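Long-range contact in small ribosomal subunit biogenesis GTPase RsgA (Thermotoga maritima, PDB 1U0L), which probably hydrolyses GTP slowly, through a circularly permuted GTPase domain, while assisting late maturation of the 30S ribosomal subunit: residues E242-C256 and D260-A274. Residues are numbered along the deposited sequence; the frame is centred on the assembly and turned at random.
Sequences EELKHYFKEFGDKQC and DCNHVDEPECGVKEA. With ZN (zinc ion), chain D.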
ATOM      1  N   GLU A 242     -19.015   0.978 -11.977  1.00 68.56           N
ATOM      2  CA  GLU A 242     -19.376   2.360 -11.664  1.00 69.25           C
ATOM      3  C   GLU A 242     -18.638   2.922 -10.451  1.00 67.79           C
ATOM      4  O   GLU A 242     -18.705   4.118 -10.177  1.00 67.80           O
ATOM      5  CB  GLU A 242     -20.889   2.456 -11.445  1.00 67.31           C
ATOM      6  CG  GLU A 242     -21.462   1.329 -10.588  1.00 71.36           C
ATOM      7  CD  GLU A 242     -21.707   0.049 -11.370  1.00 73.84           C
ATOM      8  OE1 GLU A 242     -21.788  -1.027 -10.741  1.00 75.04           O
ATOM      9  OE2 GLU A 242     -21.833   0.120 -12.612  1.00 73.70           O
ATOM     10  N   GLU A 243     -17.933   2.057  -9.733  1.00 39.02           N
ATOM     11  CA  GLU A 243     -17.190   2.467  -8.545  1.00 38.72           C
ATOM     12  C   GLU A 243     -15.758   2.920  -8.862  1.00 37.67           C
ATOM     13  O   GLU A 243     -15.241   3.879  -8.275  1.00 35.94           O
ATOM     14  CB  GLU A 243     -17.169   1.304  -7.551  1.00 57.97           C
ATOM     15  CG  GLU A 243     -16.233   1.478  -6.372  1.00 61.57           C
ATOM     16  CD  GLU A 243     -16.291   0.292  -5.426  1.00 63.89           C
ATOM     17  OE1 GLU A 243     -15.460   0.234  -4.493  1.00 65.73           O
ATOM     18  OE2 GLU A 243     -17.172  -0.577  -5.619  1.00 62.96           O
ATOM     19  N   LEU A 244     -15.130   2.216  -9.799  1.00 44.79           N
ATOM     20  CA  LEU A 244     -13.768   2.491 -10.231  1.00 43.03           C
ATOM     21  C   LEU A 244     -13.419   3.980 -10.396  1.00 42.88           C
ATOM     22  O   LEU A 244     -12.360   4.421  -9.948  1.00 42.22           O
ATOM     23  CB  LEU A 244     -13.524   1.777 -11.558  1.00 36.67           C
ATOM     24  CG  LEU A 244     -12.249   0.973 -11.813  1.00 35.56           C
ATOM     25  CD1 LEU A 244     -12.088   0.831 -13.318  1.00 33.70           C
ATOM     26  CD2 LEU A 244     -11.035   1.656 -11.217  1.00 36.00           C
ATOM     27  N   LYS A 245     -14.298   4.747 -11.039  1.00 48.14           N
ATOM     28  CA  LYS A 245     -14.056   6.172 -11.294  1.00 47.48           C
ATOM     29  C   LYS A 245     -13.628   6.981 -10.065  1.00 46.63           C
ATOM     30  O   LYS A 245     -12.969   8.014 -10.194  1.00 48.05           O
ATOM     31  CB  LYS A 245     -15.301   6.816 -11.918  1.00 44.91           C
ATOM     32  CG  LYS A 245     -16.396   7.108 -10.911  1.00 45.23           C
ATOM     33  CD  LYS A 245     -17.657   7.634 -11.552  1.00 43.95           C
ATOM     34  CE  LYS A 245     -18.366   6.549 -12.322  1.00 44.66           C
ATOM     35  NZ  LYS A 245     -19.818   6.849 -12.429  1.00 44.21           N
ATOM     36  N   HIS A 246     -14.004   6.516  -8.879  1.00 40.21           N
ATOM     37  CA  HIS A 246     -13.652   7.205  -7.642  1.00 39.11           C
ATOM     38  C   HIS A 246     -12.227   6.890  -7.212  1.00 38.81           C
ATOM     39  O   HIS A 246     -11.755   7.383  -6.193  1.00 39.64           O
ATOM     40  CB  HIS A 246     -14.584   6.789  -6.502  1.00 40.62           C
ATOM     41  CG  HIS A 246     -16.030   7.038  -6.777  1.00 41.53           C
ATOM     42  ND1 HIS A 246     -16.514   8.274  -7.147  1.00 43.06           N
ATOM     43  CD2 HIS A 246     -17.099   6.208  -6.748  1.00 42.99           C
ATOM     44  CE1 HIS A 246     -17.818   8.191  -7.340  1.00 45.54           C
ATOM     45  NE2 HIS A 246     -18.198   6.949  -7.103  1.00 45.42           N
ATOM     46  N   TYR A 247     -11.535   6.066  -7.981  1.00 39.47           N
ATOM     47  CA  TYR A 247     -10.188   5.692  -7.617  1.00 37.55           C
ATOM     48  C   TYR A 247      -9.135   6.272  -8.554  1.00 37.88           C
ATOM     49  O   TYR A 247      -8.020   5.753  -8.686  1.00 38.35           O
ATOM     50  CB  TYR A 247     -10.135   4.177  -7.536  1.00 32.62           C
ATOM     51  CG  TYR A 247     -11.095   3.649  -6.487  1.00 32.25           C
ATOM     52  CD1 TYR A 247     -11.765   2.439  -6.665  1.00 33.03           C
ATOM     53  CD2 TYR A 247     -11.303   4.343  -5.289  1.00 30.47           C
ATOM     54  CE1 TYR A 247     -12.614   1.927  -5.678  1.00 30.22           C
ATOM     55  CE2 TYR A 247     -12.144   3.837  -4.296  1.00 28.96           C
ATOM     56  CZ  TYR A 247     -12.789   2.629  -4.501  1.00 28.76           C
ATOM     57  OH  TYR A 247     -13.563   2.086  -3.511  1.00 27.88           O
ATOM     58  N   PHE A 248      -9.517   7.373  -9.194  1.00 37.05           N
ATOM     59  CA  PHE A 248      -8.656   8.122 -10.096  1.00 35.37           C
ATOM     60  C   PHE A 248      -8.804   9.585  -9.674  1.00 37.34           C
ATOM     61  O   PHE A 248      -9.617  10.308 -10.251  1.00 36.52           O
ATOM     62  CB  PHE A 248      -9.126   7.974 -11.542  1.00 23.27           C
ATOM     63  CG  PHE A 248      -8.593   6.756 -12.244  1.00 19.20           C
ATOM     64  CD1 PHE A 248      -9.147   5.504 -12.015  1.00 16.45           C
ATOM     65  CD2 PHE A 248      -7.522   6.871 -13.132  1.00 18.86           C
ATOM     66  CE1 PHE A 248      -8.649   4.378 -12.654  1.00 17.86           C
ATOM     67  CE2 PHE A 248      -7.008   5.760 -13.780  1.00 19.82           C
ATOM     68  CZ  PHE A 248      -7.574   4.499 -13.540  1.00 20.25           C
ATOM     69  N   LYS A 249      -8.047  10.003  -8.654  1.00 34.56           N
ATOM     70  CA  LYS A 249      -8.090  11.379  -8.151  1.00 34.36           C
ATOM     71  C   LYS A 249      -8.647  12.350  -9.181  1.00 37.98           C
ATOM     72  O   LYS A 249      -9.711  12.929  -8.983  1.00 38.97           O
ATOM     73  CB  LYS A 249      -6.698  11.887  -7.782  1.00 33.48           C
ATOM     74  CG  LYS A 249      -6.037  11.308  -6.542  1.00 31.62           C
ATOM     75  CD  LYS A 249      -4.918  12.261  -6.082  1.00 26.85           C
ATOM     76  CE  LYS A 249      -4.119  11.679  -4.960  1.00 26.60           C
ATOM     77  NZ  LYS A 249      -5.018  11.100  -3.909  1.00 30.77           N
ATOM     78  N   GLU A 250      -7.903  12.528 -10.274  1.00 39.98           N
ATOM     79  CA  GLU A 250      -8.282  13.441 -11.355  1.00 43.80           C
ATOM     80  C   GLU A 250      -9.779  13.506 -11.608  1.00 45.38           C
ATOM     81  O   GLU A 250     -10.319  14.583 -11.830  1.00 46.34           O
ATOM     82  CB  GLU A 250      -7.602  13.052 -12.672  1.00 52.74           C
ATOM     83  CG  GLU A 250      -6.126  12.817 -12.577  1.00 55.41           C
ATOM     84  CD  GLU A 250      -5.792  11.348 -12.640  1.00 57.89           C
ATOM     85  OE1 GLU A 250      -6.349  10.581 -11.821  1.00 58.07           O
ATOM     86  OE2 GLU A 250      -4.978  10.970 -13.509  1.00 58.18           O
ATOM     87  N   PHE A 251     -10.438  12.354 -11.607  1.00 55.17           N
ATOM     88  CA  PHE A 251     -11.877  12.298 -11.840  1.00 60.11           C
ATOM     89  C   PHE A 251     -12.568  12.707 -10.541  1.00 63.81           C
ATOM     90  O   PHE A 251     -12.697  11.894  -9.616  1.00 64.35           O
ATOM     91  CB  PHE A 251     -12.317  10.874 -12.210  1.00 56.54           C
ATOM     92  CG  PHE A 251     -11.566  10.263 -13.374  1.00 55.54           C
ATOM     93  CD1 PHE A 251     -10.424  10.858 -13.891  1.00 54.27           C
ATOM     94  CD2 PHE A 251     -11.989   9.054 -13.918  1.00 55.50           C
ATOM     95  CE1 PHE A 251      -9.722  10.262 -14.919  1.00 54.57           C
ATOM     96  CE2 PHE A 251     -11.287   8.453 -14.948  1.00 54.71           C
ATOM     97  CZ  PHE A 251     -10.153   9.056 -15.447  1.00 54.47           C
ATOM     98  N   GLY A 252     -13.003  13.963 -10.467  1.00 63.10           N
ATOM     99  CA  GLY A 252     -13.664  14.440  -9.265  1.00 65.50           C
ATOM    100  C   GLY A 252     -14.147  15.867  -9.424  1.00 68.30           C
ATOM    101  O   GLY A 252     -15.352  16.130  -9.433  1.00 68.76           O
ATOM    102  N   ASP A 253     -13.201  16.791  -9.547  1.00126.53           N
ATOM    103  CA  ASP A 253     -13.523  18.201  -9.724  1.00129.12           C
ATOM    104  C   ASP A 253     -14.085  18.424 -11.124  1.00129.13           C
ATOM    105  O   ASP A 253     -14.460  19.539 -11.481  1.00130.28           O
ATOM    106  CB  ASP A 253     -12.271  19.052  -9.552  1.00106.01           C
ATOM    107  CG  ASP A 253     -11.176  18.663 -10.519  1.00108.66           C
ATOM    108  OD1 ASP A 253     -10.581  17.580 -10.337  1.00110.85           O
ATOM    109  OD2 ASP A 253     -10.918  19.433 -11.471  1.00110.46           O
ATOM    110  N   LYS A 254     -14.122  17.358 -11.918  1.00 67.74           N
ATOM    111  CA  LYS A 254     -14.642  17.418 -13.281  1.00 66.82           C
ATOM    112  C   LYS A 254     -16.165  17.201 -13.266  1.00 65.58           C
ATOM    113  O   LYS A 254     -16.667  16.322 -12.559  1.00 64.76           O
ATOM    114  CB  LYS A 254     -13.966  16.343 -14.139  1.00 55.74           C
ATOM    115  CG  LYS A 254     -13.320  16.857 -15.412  1.00 56.08           C
ATOM    116  CD  LYS A 254     -12.027  17.633 -15.144  1.00 58.10           C
ATOM    117  CE  LYS A 254     -10.929  16.735 -14.576  1.00 59.67           C
ATOM    118  NZ  LYS A 254      -9.618  17.428 -14.392  1.00 58.82           N
ATOM    119  N   GLN A 255     -16.893  18.010 -14.038  1.00 57.05           N
ATOM    120  CA  GLN A 255     -18.350  17.902 -14.107  1.00 56.06           C
ATOM    121  C   GLN A 255     -18.825  17.318 -15.429  1.00 53.59           C
ATOM    122  O   GLN A 255     -18.428  17.772 -16.509  1.00 52.73           O
ATOM    123  CB  GLN A 255     -19.013  19.268 -13.889  1.00103.04           C
ATOM    124  CG  GLN A 255     -19.246  19.634 -12.428  1.00106.34           C
ATOM    125  CD  GLN A 255     -17.981  19.550 -11.598  1.00108.70           C
ATOM    126  OE1 GLN A 255     -17.012  20.266 -11.850  1.00109.33           O
ATOM    127  NE2 GLN A 255     -17.982  18.667 -10.603  1.00107.92           N
ATOM    128  N   CYS A 256     -19.681  16.309 -15.322  1.00 64.77           N
ATOM    129  CA  CYS A 256     -20.246  15.622 -16.476  1.00 63.61           C
ATOM    130  C   CYS A 256     -21.763  15.813 -16.506  1.00 65.41           C
ATOM    131  O   CYS A 256     -22.417  15.838 -15.457  1.00 66.33           O
ATOM    132  CB  CYS A 256     -19.927  14.120 -16.408  1.00 49.98           C
ATOM    133  SG  CYS A 256     -18.178  13.694 -16.545  1.00 37.97           S
ATOM    134  N   ASP A 260     -23.689  10.813 -12.140  1.00 78.87           N
ATOM    135  CA  ASP A 260     -22.798   9.662 -12.051  1.00 79.57           C
ATOM    136  C   ASP A 260     -22.514   9.112 -13.454  1.00 77.32           C
ATOM    137  O   ASP A 260     -22.979   8.039 -13.838  1.00 76.12           O
ATOM    138  CB  ASP A 260     -23.400   8.558 -11.174  1.00134.35           C
ATOM    139  CG  ASP A 260     -22.426   7.407 -10.937  1.00136.45           C
ATOM    140  OD1 ASP A 260     -21.317   7.665 -10.416  1.00138.58           O
ATOM    141  OD2 ASP A 260     -22.766   6.251 -11.269  1.00136.82           O
ATOM    142  N   CYS A 261     -21.751   9.880 -14.213  1.00 60.42           N
ATOM    143  CA  CYS A 261     -21.360   9.511 -15.555  1.00 57.11           C
ATOM    144  C   CYS A 261     -20.086   8.692 -15.397  1.00 55.36           C
ATOM    145  O   CYS A 261     -19.150   9.141 -14.740  1.00 56.26           O
ATOM    146  CB  CYS A 261     -21.068  10.778 -16.344  1.00 61.96           C
ATOM    147  SG  CYS A 261     -20.200  10.526 -17.874  1.00 63.54           S
ATOM    148  N   ASN A 262     -20.048   7.499 -15.985  1.00 40.01           N
ATOM    149  CA  ASN A 262     -18.882   6.637 -15.888  1.00 37.64           C
ATOM    150  C   ASN A 262     -17.711   7.081 -16.759  1.00 37.46           C
ATOM    151  O   ASN A 262     -16.658   6.436 -16.779  1.00 37.25           O
ATOM    152  CB  ASN A 262     -19.275   5.198 -16.214  1.00 36.62           C
ATOM    153  CG  ASN A 262     -20.231   4.611 -15.179  1.00 37.12           C
ATOM    154  OD1 ASN A 262     -20.014   4.739 -13.967  1.00 35.85           O
ATOM    155  ND2 ASN A 262     -21.290   3.956 -15.652  1.00 37.91           N
ATOM    156  N   HIS A 263     -17.897   8.180 -17.481  1.00 41.15           N
ATOM    157  CA  HIS A 263     -16.852   8.746 -18.327  1.00 42.47           C
ATOM    158  C   HIS A 263     -16.433   7.917 -19.547  1.00 42.59           C
ATOM    159  O   HIS A 263     -15.413   8.212 -20.170  1.00 42.18           O
ATOM    160  CB  HIS A 263     -15.616   9.042 -17.475  1.00 63.60           C
ATOM    161  CG  HIS A 263     -15.939   9.582 -16.116  1.00 65.46           C
ATOM    162  ND1 HIS A 263     -16.465  10.840 -15.923  1.00 65.59           N
ATOM    163  CD2 HIS A 263     -15.846   9.019 -14.889  1.00 66.08           C
ATOM    164  CE1 HIS A 263     -16.681  11.029 -14.634  1.00 67.07           C
ATOM    165  NE2 HIS A 263     -16.314   9.939 -13.984  1.00 67.46           N
ATOM    166  N   VAL A 264     -17.197   6.885 -19.895  1.00 38.64           N
ATOM    167  CA  VAL A 264     -16.845   6.071 -21.058  1.00 38.37           C
ATOM    168  C   VAL A 264     -17.592   6.554 -22.302  1.00 39.57           C
ATOM    169  O   VAL A 264     -17.080   7.381 -23.047  1.00 37.56           O
ATOM    170  CB  VAL A 264     -17.177   4.575 -20.846  1.00 38.39           C
ATOM    171  CG1 VAL A 264     -16.763   3.767 -22.084  1.00 37.97           C
ATOM    172  CG2 VAL A 264     -16.474   4.055 -19.608  1.00 36.58           C
ATOM    173  N   ASP A 265     -18.804   6.043 -22.507  1.00 47.20           N
ATOM    174  CA  ASP A 265     -19.623   6.407 -23.657  1.00 50.27           C
ATOM    175  C   ASP A 265     -20.424   7.686 -23.486  1.00 51.68           C
ATOM    176  O   ASP A 265     -20.610   8.438 -24.446  1.00 52.75           O
ATOM    177  CB  ASP A 265     -20.599   5.282 -24.011  1.00 86.45           C
ATOM    178  CG  ASP A 265     -19.949   4.177 -24.830  1.00 90.30           C
ATOM    179  OD1 ASP A 265     -19.070   4.492 -25.662  1.00 92.69           O
ATOM    180  OD2 ASP A 265     -20.330   3.002 -24.651  1.00 91.32           O
ATOM    181  N   GLU A 266     -20.900   7.929 -22.267  1.00 47.68           N
ATOM    182  CA  GLU A 266     -21.715   9.113 -21.965  1.00 47.88           C
ATOM    183  C   GLU A 266     -21.461  10.367 -22.825  1.00 48.93           C
ATOM    184  O   GLU A 266     -20.344  10.871 -22.943  1.00 46.03           O
ATOM    185  CB  GLU A 266     -21.621   9.469 -20.482  1.00 61.20           C
ATOM    186  CG  GLU A 266     -22.262   8.446 -19.526  1.00 61.24           C
ATOM    187  CD  GLU A 266     -21.321   7.314 -19.116  1.00 61.58           C
ATOM    188  OE1 GLU A 266     -20.128   7.357 -19.485  1.00 62.30           O
ATOM    189  OE2 GLU A 266     -21.775   6.383 -18.410  1.00 61.34           O
ATOM    190  N   PRO A 267     -22.544  10.881 -23.429  1.00 82.19           N
ATOM    191  CA  PRO A 267     -22.732  12.035 -24.317  1.00 82.27           C
ATOM    192  C   PRO A 267     -21.943  13.298 -24.012  1.00 83.36           C
ATOM    193  O   PRO A 267     -21.524  14.007 -24.920  1.00 85.44           O
ATOM    194  CB  PRO A 267     -24.231  12.271 -24.232  1.00 87.75           C
ATOM    195  CG  PRO A 267     -24.751  10.875 -24.140  1.00 88.85           C
ATOM    196  CD  PRO A 267     -23.848  10.252 -23.125  1.00 87.63           C
ATOM    197  N   GLU A 268     -21.756  13.592 -22.739  1.00 66.77           N
ATOM    198  CA  GLU A 268     -21.030  14.794 -22.370  1.00 68.38           C
ATOM    199  C   GLU A 268     -20.290  14.454 -21.103  1.00 68.72           C
ATOM    200  O   GLU A 268     -20.900  14.091 -20.097  1.00 70.69           O
ATOM    201  CB  GLU A 268     -22.004  15.936 -22.115  1.00 98.71           C
ATOM    202  CG  GLU A 268     -21.334  17.251 -21.778  1.00103.28           C
ATOM    203  CD  GLU A 268     -22.329  18.342 -21.424  1.00106.67           C
ATOM    204  OE1 GLU A 268     -23.211  18.651 -22.249  1.00106.49           O
ATOM    205  OE2 GLU A 268     -22.220  18.886 -20.300  1.00108.79           O
ATOM    206  N   CYS A 269     -18.974  14.574 -21.143  1.00 61.00           N
ATOM    207  CA  CYS A 269     -18.193  14.222 -19.977  1.00 59.08           C
ATOM    208  C   CYS A 269     -17.075  15.203 -19.679  1.00 57.72           C
ATOM    209  O   CYS A 269     -16.200  15.409 -20.511  1.00 57.44           O
ATOM    210  CB  CYS A 269     -17.602  12.835 -20.187  1.00 57.62           C
ATOM    211  SG  CYS A 269     -16.519  12.334 -18.876  1.00 54.08           S
ATOM    212  N   GLY A 270     -17.098  15.797 -18.491  1.00 76.28           N
ATOM    213  CA  GLY A 270     -16.045  16.731 -18.139  1.00 75.03           C
ATOM    214  C   GLY A 270     -14.697  16.033 -18.128  1.00 72.71           C
ATOM    215  O   GLY A 270     -13.649  16.636 -18.413  1.00 71.89           O
ATOM    216  N   VAL A 271     -14.729  14.751 -17.785  1.00 39.84           N
ATOM    217  CA  VAL A 271     -13.521  13.963 -17.754  1.00 38.03           C
ATOM    218  C   VAL A 271     -13.061  13.757 -19.193  1.00 37.89           C
ATOM    219  O   VAL A 271     -11.916  14.072 -19.523  1.00 38.55           O
ATOM    220  CB  VAL A 271     -13.754  12.601 -17.086  1.00 32.30           C
ATOM    221  CG1 VAL A 271     -12.552  11.713 -17.335  1.00 33.36           C
ATOM    222  CG2 VAL A 271     -13.957  12.785 -15.590  1.00 31.04           C
ATOM    223  N   LYS A 272     -13.940  13.245 -20.056  1.00 40.49           N
ATOM    224  CA  LYS A 272     -13.557  13.063 -21.449  1.00 40.12           C
ATOM    225  C   LYS A 272     -13.112  14.390 -22.055  1.00 39.66           C
ATOM    226  O   LYS A 272     -12.181  14.426 -22.850  1.00 39.87           O
ATOM    227  CB  LYS A 272     -14.698  12.455 -22.264  1.00 45.42           C
ATOM    228  CG  LYS A 272     -14.780  10.953 -22.084  1.00 46.69           C
ATOM    229  CD  LYS A 272     -15.152  10.237 -23.370  1.00 46.42           C
ATOM    230  CE  LYS A 272     -16.646  10.210 -23.557  1.00 47.49           C
ATOM    231  NZ  LYS A 272     -17.005   9.567 -24.843  1.00 48.95           N
ATOM    232  N   GLU A 273     -13.762  15.481 -21.662  1.00 34.02           N
ATOM    233  CA  GLU A 273     -13.396  16.800 -22.165  1.00 36.46           C
ATOM    234  C   GLU A 273     -11.967  17.120 -21.740  1.00 35.70           C
ATOM    235  O   GLU A 273     -11.140  17.514 -22.564  1.00 33.91           O
ATOM    236  CB  GLU A 273     -14.343  17.870 -21.616  1.00 98.54           C
ATOM    237  CG  GLU A 273     -13.934  19.291 -21.977  1.00106.38           C
ATOM    238  CD  GLU A 273     -14.823  20.344 -21.339  1.00111.86           C
ATOM    239  OE1 GLU A 273     -16.035  20.355 -21.633  1.00116.32           O
ATOM    240  OE2 GLU A 273     -14.313  21.162 -20.541  1.00113.58           O
ATOM    241  N   ALA A 274     -11.689  16.933 -20.451  1.00 50.19           N
ATOM    242  CA  ALA A 274     -10.375  17.192 -19.864  1.00 51.55           C
ATOM    243  C   ALA A 274      -9.234  16.460 -20.574  1.00 52.63           C
ATOM    244  O   ALA A 274      -8.125  16.988 -20.702  1.00 52.33           O
ATOM    245  CB  ALA A 274     -10.393  16.804 -18.385  1.00 28.45           C
TER
HETATM  246 ZN    ZN D 298     -18.208  11.592 -17.372  1.00 62.42          ZN
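C256 meets C261, H263 and C269 around one zinc ion, C256 SG lying 2.3 Å from the metal and H263 ND1 2.4 Å. With its SG anti to the backbone N (chi1 176°), C269 reaches back to the zinc and also accepts K272 N at 3.0 Å, capping helix 270-277; C261 SG accepts H263 N in a longer, less straight bond. These N-H groups probably temper the negative charge of the thiolates.

The charged contact is made by K245. Its NZ forms a salt bridge to D260 OD1 at 2.6 Å and a hydrogen bond to N262 OD1, entering from above the plane of each acceptor, and adds a weak bond to C261 O. The lysine's aliphatic chain crosses the H263 side chain at about a right angle, with CB in plane at the ring edge and CD 3.6 Å from H263 NE2.

Among the apolar contacts, F251 turns its edge to the face of H263, planes at 67°, in a T-shaped pair. V271 CG1 sits over one F251 face, 4.0 Å from the ring centroid, with F248 CB on the opposite face. Farther along, K254 CD packs on A274 CB at 3.7 Å.

Y288 of helix 282-296 flanks F251. The whole is the zinc-finger site of the RsgA family, three cysteines and one histidine binding its single zinc well away from the GDP pocket.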